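Local coordinates for pseudoazurin (Blue copper protein) (Sinorhizobium meliloti, PDB 3TU6) that binds one copper ion per subunit and, as a cupredoxin, probably carries single electrons between redox partners in the periplasm, at residues Pro22-Ala27 and Ile89-Val94; Val33-Lys38 and Glu64-Thr69; Gly41-Leu46 and Tyr78-His83. One frame throughout, in Å; residues are numbered along the deposited sequence.

Interaction 1 of 3, residues Pro22-Ala27 and Ile89-Val94; sequences PAVIRA and IGAIVV
G90 is the first residue of its strand to meet the other segment: its CA sits 3.4 Å from A23 O. A91 N donates the first backbone hydrogen bond of the pair, to A23 O at 2.8 Å. A91 then turns its own carbonyl back across the gap, where I25 N binds A91 O at 3.1 Å with the donor tilted 24° from the carbonyl plane. A CA-H...O contact from V24 reaches this oxygen too, and a water lies within hydrogen-bonding distance of both A91 O and P22 O, where the segment 22-27 changes from loop to strand.

I92 lies beside I25, both side chains pointing the same way, and their CG2 methyls touch at 4.2 Å. In each residue CG2 is anti to the backbone N; the two part company further out, since chi2 is -72° in I25 and 180° in I92, and the end of I25 leads away from the pair.

V93 N continues the backbone pattern with a 2.8 Å bond to I25 O, and V93 O receives A27 N at 2.8 Å. R26 bends at chi2 and chi3 and lays its chain alongside V93, bringing NE within 3.5 Å of V93 CB. A second water, at the edge of the guanidinium and in its plane, links NE to V93 O. V24 CG1 also reaches V93, meeting its CG2 at 4.2 Å. At V94 the CA-H is directed at A27 O.

A91 and V93 press against helix 112-125, while I25 and A27 face strand 3-9. This regular parallel pairing, between a strand early in the chain and the one that follows the last copper ligand, belongs to the Greek-key beta barrel of the cupredoxins.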
loop_
_atom_site.group_PDB
_atom_site.type_symbol
_atom_site.label_atom_id
_atom_site.label_comp_id
_atom_site.label_asym_id
_atom_site.label_seq_id
_atom_site.Cartn_x
_atom_site.Cartn_y
_atom_site.Cartn_z
ATOM N N PRO A 22 5.802 -3.693 6.077
ATOM C CA PRO A 22 5.772 -4.631 4.949
ATOM C C PRO A 22 5.107 -4.034 3.709
ATOM O O PRO A 22 4.268 -3.140 3.824
ATOM C CB PRO A 22 4.950 -5.800 5.492
ATOM C CG PRO A 22 4.062 -5.191 6.485
ATOM C CD PRO A 22 4.845 -4.090 7.125
ATOM N N ALA A 23 5.493 -4.526 2.536
ATOM C CA ALA A 23 4.917 -4.065 1.275
ATOM C C ALA A 23 3.471 -4.533 1.110
ATOM O O ALA A 23 2.671 -3.861 0.456
ATOM C CB ALA A 23 5.762 -4.548 0.104
ATOM N N VAL A 24 3.148 -5.685 1.698
ATOM C CA VAL A 24 1.822 -6.288 1.578
ATOM C C VAL A 24 1.274 -6.683 2.950
ATOM O O VAL A 24 1.747 -7.648 3.555
ATOM C CB VAL A 24 1.862 -7.540 0.672
ATOM C CG1 VAL A 24 0.481 -8.173 0.562
ATOM C CG2 VAL A 24 2.397 -7.180 -0.704
ATOM N N ILE A 25 0.290 -5.926 3.432
ATOM C CA ILE A 25 -0.435 -6.253 4.662
ATOM C C ILE A 25 -1.621 -7.155 4.327
ATOM O O ILE A 25 -2.373 -6.869 3.395
ATOM C CB ILE A 25 -0.973 -4.983 5.366
ATOM C CG1 ILE A 25 0.170 -4.179 5.991
ATOM C CG2 ILE A 25 -1.997 -5.345 6.438
ATOM C CD1 ILE A 25 0.775 -4.820 7.224
ATOM N N ARG A 26 -1.779 -8.242 5.084
ATOM C CA ARG A 26 -2.929 -9.133 4.934
ATOM C C ARG A 26 -3.863 -8.960 6.127
ATOM O O ARG A 26 -3.597 -9.468 7.217
ATOM C CB ARG A 26 -2.480 -10.592 4.803
ATOM C CG ARG A 26 -1.503 -10.860 3.659
ATOM C CD ARG A 26 -2.054 -10.436 2.299
ATOM N NE ARG A 26 -3.275 -11.158 1.933
ATOM C CZ ARG A 26 -3.333 -12.222 1.128
ATOM N NH1 ARG A 26 -4.508 -12.785 0.872
ATOM N NH2 ARG A 26 -2.237 -12.731 0.572
ATOM N N ALA A 27 -4.955 -8.231 5.907
ATOM C CA ALA A 27 -5.905 -7.900 6.963
ATOM C C ALA A 27 -7.277 -8.498 6.678
ATOM O O ALA A 27 -7.515 -9.058 5.608
ATOM C CB ALA A 27 -6.014 -6.391 7.104
ATOM N N ILE A 89 5.532 2.045 -3.507
ATOM C CA ILE A 89 4.116 1.723 -3.357
ATOM C C ILE A 89 3.955 0.525 -2.424
ATOM O O ILE A 89 4.907 -0.225 -2.186
ATOM C CB ILE A 89 3.431 1.428 -4.715
ATOM C CG1 ILE A 89 4.115 0.267 -5.445
ATOM C CG2 ILE A 89 3.439 2.671 -5.594
ATOM C CD1 ILE A 89 3.316 -0.252 -6.630
ATOM N N GLY A 90 2.747 0.362 -1.897
ATOM C CA GLY A 90 2.417 -0.777 -1.048
ATOM C C GLY A 90 0.994 -1.238 -1.278
ATOM O O GLY A 90 0.222 -0.578 -1.979
ATOM N N ALA A 91 0.648 -2.372 -0.681
ATOM C CA ALA A 91 -0.684 -2.943 -0.820
ATOM C C ALA A 91 -1.254 -3.350 0.533
ATOM O O ALA A 91 -0.518 -3.765 1.430
ATOM C CB ALA A 91 -0.643 -4.143 -1.751
ATOM N N ILE A 92 -2.569 -3.207 0.672
ATOM C CA ILE A 92 -3.299 -3.763 1.804
ATOM C C ILE A 92 -4.392 -4.657 1.240
ATOM O O ILE A 92 -5.288 -4.179 0.543
ATOM C CB ILE A 92 -3.945 -2.675 2.687
ATOM C CG1 ILE A 92 -2.905 -1.646 3.131
ATOM C CG2 ILE A 92 -4.613 -3.311 3.900
ATOM C CD1 ILE A 92 -3.475 -0.543 4.000
ATOM N N VAL A 93 -4.300 -5.954 1.523
ATOM C CA VAL A 93 -5.307 -6.916 1.088
ATOM C C VAL A 93 -6.264 -7.177 2.248
ATOM O O VAL A 93 -5.845 -7.631 3.316
ATOM C CB VAL A 93 -4.664 -8.237 0.626
ATOM C CG1 VAL A 93 -5.720 -9.181 0.071
ATOM C CG2 VAL A 93 -3.585 -7.965 -0.420
ATOM N N VAL A 94 -7.543 -6.873 2.031
ATOM C CA VAL A 94 -8.573 -7.017 3.055
ATOM C C VAL A 94 -9.502 -8.162 2.669
ATOM O O VAL A 94 -10.202 -8.083 1.660
ATOM C CB VAL A 94 -9.390 -5.719 3.207
ATOM C CG1 VAL A 94 -10.361 -5.834 4.373
ATOM C CG2 VAL A 94 -8.464 -4.527 3.396
HETATM O O HOH W 1 1.490 -2.596 3.028
HETATM O O HOH W 2 -5.923 -10.483 3.478
#

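Interaction 2 of 3, residues Val33-Lys38 and Glu64-Thr69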
loop_
_atom_site.group_PDB
_atom_site.type_symbol
_atom_site.label_atom_id
_atom_site.label_comp_id
_atom_site.label_asym_id
_atom_site.label_seq_id
_atom_site.Cartn_x
_atom_site.Cartn_y
_atom_site.Cartn_z
ATOM N N VAL A 33 -4.875 -0.097 9.629
ATOM C CA VAL A 33 -3.444 -0.035 9.350
ATOM C C VAL A 33 -2.941 1.378 9.636
ATOM O O VAL A 33 -3.469 2.351 9.097
ATOM C CB VAL A 33 -3.132 -0.407 7.883
ATOM C CG1 VAL A 33 -1.687 -0.068 7.534
ATOM C CG2 VAL A 33 -3.407 -1.880 7.642
ATOM N N THR A 34 -1.927 1.478 10.495
ATOM C CA THR A 34 -1.323 2.757 10.852
ATOM C C THR A 34 0.042 2.883 10.192
ATOM O O THR A 34 0.873 1.978 10.284
ATOM C CB THR A 34 -1.157 2.890 12.377
ATOM O OG1 THR A 34 -2.434 2.752 13.012
ATOM C CG2 THR A 34 -0.547 4.237 12.742
ATOM N N PHE A 35 0.271 4.011 9.524
ATOM C CA PHE A 35 1.545 4.262 8.861
ATOM C C PHE A 35 2.493 4.980 9.809
ATOM O O PHE A 35 2.099 5.923 10.484
ATOM C CB PHE A 35 1.325 5.048 7.570
ATOM C CG PHE A 35 0.666 4.237 6.498
ATOM C CD1 PHE A 35 1.432 3.488 5.624
ATOM C CD2 PHE A 35 -0.716 4.179 6.396
ATOM C CE1 PHE A 35 0.837 2.717 4.645
ATOM C CE2 PHE A 35 -1.322 3.406 5.414
ATOM C CZ PHE A 35 -0.540 2.670 4.537
ATOM N N VAL A 36 3.736 4.508 9.864
ATOM C CA VAL A 36 4.723 5.008 10.815
ATOM C C VAL A 36 5.831 5.743 10.072
ATOM O O VAL A 36 6.419 5.207 9.131
ATOM C CB VAL A 36 5.342 3.850 11.629
ATOM C CG1 VAL A 36 6.252 4.387 12.729
ATOM C CG2 VAL A 36 4.245 2.969 12.218
ATOM N N ALA A 37 6.112 6.971 10.501
ATOM C CA ALA A 37 7.151 7.790 9.887
ATOM C C ALA A 37 8.494 7.527 10.559
ATOM O O ALA A 37 9.041 8.404 11.231
ATOM C CB ALA A 37 6.785 9.270 9.983
ATOM N N LYS A 38 9.023 6.318 10.376
ATOM C CA LYS A 38 10.312 5.948 10.963
ATOM C C LYS A 38 11.434 6.780 10.344
ATOM O O LYS A 38 12.324 7.254 11.051
ATOM C CB LYS A 38 10.586 4.454 10.784
ATOM C CG LYS A 38 11.796 3.955 11.564
ATOM C CD LYS A 38 11.746 2.453 11.787
ATOM C CE LYS A 38 12.918 1.978 12.632
ATOM N NZ LYS A 38 12.816 0.529 12.964
ATOM N N GLU A 64 2.828 12.374 8.224
ATOM C CA GLU A 64 1.610 12.145 8.992
ATOM C C GLU A 64 1.437 10.645 9.208
ATOM O O GLU A 64 1.383 9.874 8.246
ATOM C CB GLU A 64 0.384 12.720 8.276
ATOM C CG GLU A 64 -0.888 12.701 9.127
ATOM C CD GLU A 64 -2.114 13.228 8.399
ATOM O OE1 GLU A 64 -2.124 13.238 7.150
ATOM O OE2 GLU A 64 -3.080 13.627 9.084
ATOM N N GLU A 65 1.356 10.244 10.473
ATOM C CA GLU A 65 1.182 8.842 10.830
ATOM C C GLU A 65 -0.304 8.495 10.839
ATOM O O GLU A 65 -0.912 8.320 11.895
ATOM C CB GLU A 65 1.831 8.558 12.185
ATOM C CG GLU A 65 3.328 8.832 12.190
ATOM C CD GLU A 65 4.033 8.276 13.410
ATOM O OE1 GLU A 65 3.474 8.377 14.523
ATOM O OE2 GLU A 65 5.153 7.745 13.254
ATOM N N ILE A 66 -0.873 8.393 9.641
ATOM C CA ILE A 66 -2.314 8.230 9.474
ATOM C C ILE A 66 -2.751 6.785 9.709
ATOM O O ILE A 66 -2.064 5.844 9.306
ATOM C CB ILE A 66 -2.769 8.701 8.063
ATOM C CG1 ILE A 66 -4.293 8.840 8.002
ATOM C CG2 ILE A 66 -2.272 7.750 6.976
ATOM C CD1 ILE A 66 -4.792 9.490 6.727
ATOM N N THR A 67 -3.892 6.622 10.373
ATOM C CA THR A 67 -4.518 5.317 10.547
ATOM C C THR A 67 -5.717 5.228 9.613
ATOM O O THR A 67 -6.608 6.076 9.662
ATOM C CB THR A 67 -4.975 5.095 11.999
ATOM O OG1 THR A 67 -3.832 5.076 12.862
ATOM C CG2 THR A 67 -5.728 3.776 12.136
ATOM N N VAL A 68 -5.729 4.203 8.764
ATOM C CA VAL A 68 -6.805 4.007 7.793
ATOM C C VAL A 68 -7.726 2.862 8.208
ATOM O O VAL A 68 -7.280 1.874 8.795
ATOM C CB VAL A 68 -6.247 3.736 6.373
ATOM C CG1 VAL A 68 -5.320 4.866 5.945
ATOM C CG2 VAL A 68 -5.523 2.401 6.314
ATOM N N THR A 69 -9.013 3.014 7.904
ATOM C CA THR A 69 -10.016 1.985 8.156
ATOM C C THR A 69 -10.198 1.141 6.900
ATOM O O THR A 69 -10.111 1.657 5.786
ATOM C CB THR A 69 -11.372 2.611 8.537
ATOM O OG1 THR A 69 -11.807 3.493 7.494
ATOM C CG2 THR A 69 -11.255 3.391 9.839
#
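V33 and V68 form the hydrogen-bonded pair of this antiparallel contact: V68 N reaches V33 O at 2.9 Å, and V33 N returns a longer bond of 3.2 Å to V68 O. Further along, F35 N binds I66 O at 3.0 Å. The last polar link uses a side chain instead, A37 N donating to the anti lone pair of E65 OE2 at 3.0 Å; the extended E65 chain runs from one inverse gamma turn, centred on itself, to another centred on A37.

Between hydroxyls, T34 OG1 and T67 OG1 bind each other at 2.7 Å across a non-hydrogen-bonded pair. Both threonines hold OG1 beside their own backbone N (chi1 -58° and -64°), which brings the two oxygens together. A valine in place of T34 would probably leave the T67 hydroxyl without this partner and set a methyl close against it.

CA-H...O contacts fill in around these bonds, T34 CA approaching I66 O and T67 CA approaching V33 O. F35 O is buried without a hydrogen-bond partner and has E65 CA close by.

The apolar contacts gather on F35. I66 CG2 stands 3.9 Å from F35 CD2, V68 CG1 comes to the ring edge, and V33 CG1 lies over one face toward the rim. V33 CB meanwhile meets V68 CG2 at 4.0 Å.

Strand 67-69 is one of the two outermost strands of the chain's sheet, with 32-36 joined on its other side to strand 3-9, where V6 touches V33 and F35; the F35 ring also packs edge-to-face with Y78.

Interaction 3 of 3, residues Gly41-Leu46 and Tyr78-His83. With CU (copper (II) ion), chain B.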
loop_
_atom_site.group_PDB
_atom_site.type_symbol
_atom_site.label_atom_id
_atom_site.label_comp_id
_atom_site.label_asym_id
_atom_site.label_seq_id
_atom_site.Cartn_x
_atom_site.Cartn_y
_atom_site.Cartn_z
ATOM N N GLY A 41 10.014 12.391 5.371
ATOM C CA GLY A 41 9.884 12.731 3.956
ATOM C C GLY A 41 8.921 11.858 3.168
ATOM O O GLY A 41 8.820 12.002 1.949
ATOM N N HIS A 42 8.208 10.962 3.850
ATOM C CA HIS A 42 7.251 10.067 3.191
ATOM C C HIS A 42 5.813 10.390 3.575
ATOM O O HIS A 42 5.552 11.032 4.593
ATOM C CB HIS A 42 7.535 8.606 3.548
ATOM C CG HIS A 42 8.955 8.190 3.328
ATOM N ND1 HIS A 42 9.471 7.938 2.076
ATOM C CD2 HIS A 42 9.965 7.974 4.202
ATOM C CE1 HIS A 42 10.741 7.590 2.189
ATOM N NE2 HIS A 42 11.064 7.603 3.469
ATOM N N ASN A 43 4.886 9.933 2.739
ATOM C CA ASN A 43 3.464 9.970 3.052
ATOM C C ASN A 43 2.792 8.690 2.563
ATOM O O ASN A 43 3.430 7.861 1.913
ATOM C CB ASN A 43 2.795 11.205 2.431
ATOM C CG ASN A 43 2.440 11.018 0.961
ATOM O OD1 ASN A 43 3.273 10.613 0.147
ATOM N ND2 ASN A 43 1.197 11.327 0.615
ATOM N N SER A 44 1.512 8.538 2.886
ATOM C CA SER A 44 0.708 7.430 2.378
ATOM C C SER A 44 -0.609 7.964 1.832
ATOM O O SER A 44 -1.353 8.638 2.547
ATOM C CB SER A 44 0.439 6.409 3.482
ATOM O OG SER A 44 -0.325 5.323 2.984
ATOM N N ALA A 45 -0.884 7.665 0.564
ATOM C CA ALA A 45 -2.126 8.071 -0.087
ATOM C C ALA A 45 -2.615 6.962 -1.013
ATOM O O ALA A 45 -1.817 6.328 -1.702
ATOM C CB ALA A 45 -1.915 9.360 -0.871
ATOM N N LEU A 46 -3.927 6.736 -1.024
ATOM C CA LEU A 46 -4.531 5.726 -1.888
ATOM C C LEU A 46 -4.384 6.148 -3.346
ATOM O O LEU A 46 -4.634 7.304 -3.689
ATOM C CB LEU A 46 -6.014 5.544 -1.540
ATOM C CG LEU A 46 -6.783 4.436 -2.268
ATOM C CD1 LEU A 46 -6.294 3.060 -1.837
ATOM C CD2 LEU A 46 -8.278 4.574 -2.019
ATOM N N TYR A 78 -1.749 1.754 -2.593
ATOM C CA TYR A 78 -1.411 3.095 -2.115
ATOM C C TYR A 78 0.037 3.441 -2.461
ATOM O O TYR A 78 0.825 2.563 -2.821
ATOM C CB TYR A 78 -1.653 3.198 -0.606
ATOM C CG TYR A 78 -0.727 2.352 0.241
ATOM C CD1 TYR A 78 0.498 2.851 0.672
ATOM C CD2 TYR A 78 -1.076 1.056 0.614
ATOM C CE1 TYR A 78 1.354 2.086 1.440
ATOM C CE2 TYR A 78 -0.225 0.281 1.395
ATOM C CZ TYR A 78 0.988 0.803 1.805
ATOM O OH TYR A 78 1.840 0.052 2.578
ATOM N N GLN A 79 0.382 4.721 -2.339
ATOM C CA GLN A 79 1.689 5.209 -2.773
ATOM C C GLN A 79 2.255 6.289 -1.861
ATOM O O GLN A 79 1.537 6.873 -1.048
ATOM C CB GLN A 79 1.581 5.775 -4.192
ATOM C CG GLN A 79 0.709 7.028 -4.302
ATOM C CD GLN A 79 0.679 7.606 -5.705
ATOM O OE1 GLN A 79 0.560 6.877 -6.690
ATOM N NE2 GLN A 79 0.780 8.927 -5.800
ATOM N N CYS A 80 3.554 6.538 -2.014
ATOM C CA CYS A 80 4.203 7.725 -1.471
ATOM C C CYS A 80 4.407 8.694 -2.629
ATOM O O CYS A 80 5.124 8.381 -3.577
ATOM C CB CYS A 80 5.553 7.368 -0.847
ATOM S SG CYS A 80 6.527 8.796 -0.327
ATOM N N ALA A 81 3.780 9.866 -2.553
ATOM C CA ALA A 81 3.809 10.830 -3.659
ATOM C C ALA A 81 5.229 11.260 -4.049
ATOM O O ALA A 81 5.569 11.249 -5.234
ATOM C CB ALA A 81 2.945 12.050 -3.334
ATOM N N PRO A 82 6.060 11.644 -3.062
ATOM C CA PRO A 82 7.452 11.985 -3.371
ATOM C C PRO A 82 8.266 10.887 -4.068
ATOM O O PRO A 82 9.087 11.198 -4.931
ATOM C CB PRO A 82 8.047 12.287 -1.992
ATOM C CG PRO A 82 6.906 12.785 -1.200
ATOM C CD PRO A 82 5.694 12.047 -1.690
ATOM N N HIS A 83 8.038 9.625 -3.706
ATOM C CA HIS A 83 8.895 8.528 -4.162
ATOM C C HIS A 83 8.180 7.450 -4.987
ATOM O O HIS A 83 8.749 6.383 -5.223
ATOM C CB HIS A 83 9.591 7.885 -2.958
ATOM C CG HIS A 83 10.293 8.868 -2.073
ATOM N ND1 HIS A 83 9.899 9.115 -0.775
ATOM C CD2 HIS A 83 11.353 9.678 -2.304
ATOM C CE1 HIS A 83 10.694 10.026 -0.242
ATOM N NE2 HIS A 83 11.583 10.385 -1.148
HETATM CU CU CU B . 8.522 8.010 0.311
#
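The type 1 copper site of the cupredoxins is built here, where the loop carrying H42 meets the one that runs from C80 to H83. Copper is bound by H42 ND1 at 2.0 Å, C80 SG at 2.2 Å and H83 ND1 at 2.1 Å; M88 completes the set. The two imidazoles meet rim to rim, planes at 57°, and their ND1 atoms are close because both bind the metal. SG lies at the edge of the H42 ring, near its plane, and P82 CB lies over the centre of one face of the H83 ring. H42 NE2 is hydrogen-bonded to N10 OD1, which would help fix the turn of the ring.

In the second shell, N43 joins the two loops. Its backbone N makes a weak 3.7 Å hydrogen bond to C80 SG. With CG between the backbone N and the carbonyl carbon (chi1 82°), its side chain reaches across so that OD1 accepts A81 N at 2.8 Å, in the carbonyl plane, while ND2 binds G60 O. Along the strands, A45 N binds Q79 O at 3.0 Å and Q79 N binds A45 O at 2.8 Å, an antiparallel hydrogen-bonded pair at the end of strand 74-79.

These second-shell bonds probably help hold the ligand loops in place, consistent with a site that changes little on electron transfer; the N-H directed at SG would probably also draw some electron density from the sulfur.

Overall arrangement
Interaction 1 is the most buried of the three and close to the centre of the chain; interactions 2 and 3 are partly buried and involve the outermost strands, 67-69 and 45-46. All three reach the same sheet of the barrel. Interaction 1 is parallel and mainly backbone bonds with aliphatic packing, interaction 2 antiparallel with a hydroxyl pair and a carboxylate link, interaction 3 metal ligation joined to short antiparallel pairing. Inside the barrel I25 and I92 pack on V33, the F35 ring touches S44 and Y78, and the Y78 ring packs on A91 and I92. Between strands, G90 N probably donates a backbone hydrogen bond to Y78 O. Through ring and backbone Y78 connects interaction 3 with both others.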